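Cap5O (Staphylococcus aureus, PDB 3OJO) is a UDP-N-acetyl-mannosamine dehydrogenase of capsular polysaccharide biosynthesis that binds NAD in a Rossmann-fold domain and probably uses it to oxidise its nucleotide-sugar substrate. Local coordinates at residues 105-108 and 109-112; 139-142 and 143-147. All blocks are in the same frame, centred on the assembly; numbering follows the deposited sequence.

Interaction 1 of 2, residues 105-108 and 109-112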
# COMPACT_ATOMS: atom_id res chain seq x y z
N ILE B 105 -22.21 12.84 5.26
CA ILE B 105 -23.34 12.67 4.33
C ILE B 105 -24.50 13.64 4.57
O ILE B 105 -25.53 13.52 3.91
CB ILE B 105 -23.84 11.22 4.24
CG1 ILE B 105 -24.42 10.72 5.58
CG2 ILE B 105 -22.86 10.27 3.53
CD1 ILE B 105 -25.52 9.70 5.49
N SER B 106 -24.35 14.57 5.52
CA SER B 106 -25.38 15.54 5.92
C SER B 106 -25.91 16.43 4.80
O SER B 106 -27.11 16.64 4.75
CB SER B 106 -24.89 16.40 7.08
OG SER B 106 -24.54 15.57 8.17
N LEU B 107 -25.03 16.95 3.91
CA LEU B 107 -25.48 17.81 2.81
C LEU B 107 -26.21 17.01 1.75
O LEU B 107 -27.14 17.53 1.12
CB LEU B 107 -24.37 18.69 2.22
CG LEU B 107 -23.42 19.42 3.20
CD1 LEU B 107 -22.52 20.36 2.47
CD2 LEU B 107 -24.16 20.23 4.21
N VAL B 108 -25.83 15.73 1.59
CA VAL B 108 -26.46 14.77 0.68
C VAL B 108 -27.88 14.42 1.18
O VAL B 108 -28.79 14.27 0.39
CB VAL B 108 -25.58 13.49 0.54
CG1 VAL B 108 -26.20 12.52 -0.45
CG2 VAL B 108 -24.17 13.84 0.13
N MET B 109 -28.04 14.28 2.49
CA MET B 109 -29.32 13.96 3.10
C MET B 109 -30.24 15.20 3.10
O MET B 109 -31.42 15.08 2.78
CB MET B 109 -29.14 13.31 4.47
CG MET B 109 -28.45 11.93 4.40
SD MET B 109 -29.20 10.77 3.23
CE MET B 109 -27.84 10.14 2.53
N ARG B 110 -29.67 16.39 3.35
CA ARG B 110 -30.40 17.66 3.26
C ARG B 110 -30.88 17.85 1.82
O ARG B 110 -32.04 18.18 1.62
CB ARG B 110 -29.48 18.83 3.65
CG ARG B 110 -29.90 19.54 4.91
CD ARG B 110 -28.83 20.50 5.40
NE ARG B 110 -27.93 19.87 6.37
CZ ARG B 110 -26.78 20.40 6.79
NH1 ARG B 110 -26.37 21.56 6.32
NH2 ARG B 110 -26.04 19.75 7.68
N ALA B 111 -29.98 17.59 0.83
CA ALA B 111 -30.27 17.66 -0.60
C ALA B 111 -31.31 16.61 -1.00
O ALA B 111 -32.11 16.87 -1.89
CB ALA B 111 -29.00 17.46 -1.41
N LEU B 112 -31.28 15.41 -0.35
CA LEU B 112 -32.28 14.37 -0.60
C LEU B 112 -33.66 14.86 -0.15
O LEU B 112 -34.62 14.71 -0.91
CB LEU B 112 -31.90 13.01 0.02
CG LEU B 112 -32.82 11.80 -0.33
CD1 LEU B 112 -32.88 11.52 -1.84
CD2 LEU B 112 -32.43 10.55 0.44
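Met-109 folds back over Ile-105, four residues earlier, at the opening turn of helix 106-115. Met-109 CE lies 3.8 Å from Ile-105 CD1, the two chains crossing at a slant, and more loosely touches Val-108 CG1. The unbranched thioether can do this because it is flexible: CG lies beside the backbone N, and bends at chi2 (-52°) and chi3 (137°) then bring the methyl round to Ile-105. On another flank Arg-110 runs alongside Leu-107, pointing the same way. Leu-107 CD2 lies over one face of the guanidinium, toward its rim and 3.3 Å from Arg-110 NH1, while Arg-110 NH2 is 3.6 Å from Ser-106 CB. These are van der Waals contacts of CH groups with a flat cation whose long methylene chain lets it lie along the helix surface.

Behind the side chains, four successive i to i+4 backbone bonds fix the spacing. Met-109 N donates to Ile-105 O over 3.0 Å, taking up the carbonyl just before the helix, and the last of the four, Leu-112 N to Val-108 O, measures 2.8 Å. Ser-106 OG bonds back to Asp-104 OD2 at the helix start.

Leu-107 and Ala-111 line the NAD pocket. Helix 106-115 connects strands 86-89 and 124-127 in a beta-alpha-beta unit; compact Val-108 and Ala-111 pack on Ile-89 of the first strand, whereas Met-109 and Leu-112 face helix 135-145.

Interaction 2 of 2, residues 139-142 and 143-147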
# COMPACT_ATOMS: atom_id res chain seq x y z
N PHE B 139 -29.40 4.36 4.06
CA PHE B 139 -29.79 5.75 4.34
C PHE B 139 -30.69 6.35 3.29
O PHE B 139 -31.66 7.02 3.65
CB PHE B 139 -28.55 6.63 4.55
CG PHE B 139 -27.72 6.36 5.79
CD1 PHE B 139 -26.92 5.23 5.88
CD2 PHE B 139 -27.68 7.29 6.83
CE1 PHE B 139 -26.13 5.00 7.01
CE2 PHE B 139 -26.89 7.06 7.96
CZ PHE B 139 -26.12 5.92 8.04
N VAL B 140 -30.38 6.16 2.00
CA VAL B 140 -31.18 6.71 0.90
C VAL B 140 -32.46 5.87 0.72
O VAL B 140 -33.56 6.42 0.81
CB VAL B 140 -30.36 6.94 -0.41
CG1 VAL B 140 -31.22 7.47 -1.54
CG2 VAL B 140 -29.19 7.89 -0.16
N LYS B 141 -32.30 4.54 0.53
CA LYS B 141 -33.39 3.57 0.35
C LYS B 141 -34.50 3.64 1.44
O LYS B 141 -35.65 3.84 1.06
CB LYS B 141 -32.81 2.16 0.16
CG LYS B 141 -33.78 1.06 -0.23
CD LYS B 141 -33.03 -0.27 -0.23
CE LYS B 141 -33.93 -1.44 0.04
NZ LYS B 141 -33.14 -2.65 0.36
N PRO B 142 -34.19 3.60 2.77
CA PRO B 142 -35.25 3.72 3.80
C PRO B 142 -36.09 5.00 3.76
O PRO B 142 -37.28 4.95 4.06
CB PRO B 142 -34.49 3.64 5.11
CG PRO B 142 -33.27 2.87 4.76
CD PRO B 142 -32.88 3.37 3.42
N VAL B 143 -35.46 6.12 3.41
CA VAL B 143 -36.11 7.43 3.31
C VAL B 143 -37.12 7.40 2.15
O VAL B 143 -38.26 7.85 2.30
CB VAL B 143 -35.06 8.57 3.17
CG1 VAL B 143 -35.70 9.89 2.78
CG2 VAL B 143 -34.26 8.72 4.46
N ILE B 144 -36.71 6.84 1.00
CA ILE B 144 -37.55 6.74 -0.18
C ILE B 144 -38.67 5.73 0.03
O ILE B 144 -39.82 6.01 -0.32
CB ILE B 144 -36.69 6.50 -1.45
CG1 ILE B 144 -36.19 7.84 -2.04
CG2 ILE B 144 -37.49 5.78 -2.50
CD1 ILE B 144 -34.97 8.37 -1.49
N GLU B 145 -38.35 4.58 0.64
CA GLU B 145 -39.34 3.53 0.92
C GLU B 145 -40.39 3.96 1.95
O GLU B 145 -41.50 3.42 1.95
CB GLU B 145 -38.66 2.20 1.27
CG GLU B 145 -38.25 1.45 0.01
CD GLU B 145 -37.50 0.15 0.19
OE1 GLU B 145 -36.79 0.00 1.21
OE2 GLU B 145 -37.60 -0.73 -0.71
N ASN B 146 -40.06 4.97 2.77
CA ASN B 146 -40.96 5.57 3.76
C ASN B 146 -42.11 6.31 3.08
O ASN B 146 -43.18 6.45 3.68
CB ASN B 146 -40.20 6.51 4.69
CG ASN B 146 -40.56 6.28 6.14
OD1 ASN B 146 -41.23 7.10 6.78
ND2 ASN B 146 -40.15 5.13 6.66
N LEU B 147 -41.88 6.77 1.83
CA LEU B 147 -42.87 7.41 0.95
C LEU B 147 -43.49 6.26 0.15
O LEU B 147 -42.93 5.17 0.23
CB LEU B 147 -42.15 8.37 -0.01
CG LEU B 147 -41.20 9.40 0.60
CD1 LEU B 147 -40.42 10.13 -0.46
CD2 LEU B 147 -41.95 10.39 1.44
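Val-140 and Ile-144 lie side by side, one helical turn apart, and form the apolar part of this contact. Ile-144 CD1 reaches 3.9 Å from Val-140 CG1 and is 3.3 Å from Val-140 O. Branched aliphatic chains suit this buried flank, where Leu-157 of strand 156-159 touches Val-140 and Ile-155 touches Ile-144.

The charged pair Lys-141 and Glu-145 has the same i to i+4 spacing. Lysine CG stands anti to the backbone N (chi1 -172°) and the rest of the chain is extended, which carries its methylenes past the carboxylate: Lys-141 CE is 3.4 Å from Glu-145 OE1. The ammonium runs on past it, Lys-141 NZ ending 4.6 Å from Glu-145 OE1, beyond salt-bridge distance, so the attraction is through space and probably modest. Both side chains also touch Ile-151.

Among the backbone bonds, Glu-145 N to Lys-141 O is short at 2.8 Å and nearly straight (165°), and Ile-144 N to Val-140 O is also well aligned. Pro-142 has no N-H to give to the preceding turn, and the helix kinks there. Pro-142 O still accepts a weak bond from Asn-146 N, at 3.1 Å.

The whole is the C-terminal part of the connecting helix in a beta-alpha-beta unit, strand 124-127, helix 135-145, strand 156-159, of the Rossmann-type NAD-binding domain.

Overall arrangement
Interactions 1 and 2 lie on consecutive helices of the NAD-binding domain, their centres 13 Å apart, and pack directly against each other. Ile-105 CD1 meets Phe-139 CD2 at 3.5 Å at one end of the interface, and Leu-112 CD1 meets Ile-144 CD1 at 3.8 Å at the other; between them Met-109 CE is 3.8 Å from Val-140 CG2. Their relation to the cofactor differs. Interaction 1 contributes Leu-107 and Ala-111 to the NAD pocket, the side chain of Ala-111 coming within about 4 Å of the dinucleotide, whereas in interaction 2 the side chain of Val-140 is about 13 Å from it. Helix 135-145 thus packs beside the pocket-lining helix, farther from the cofactor.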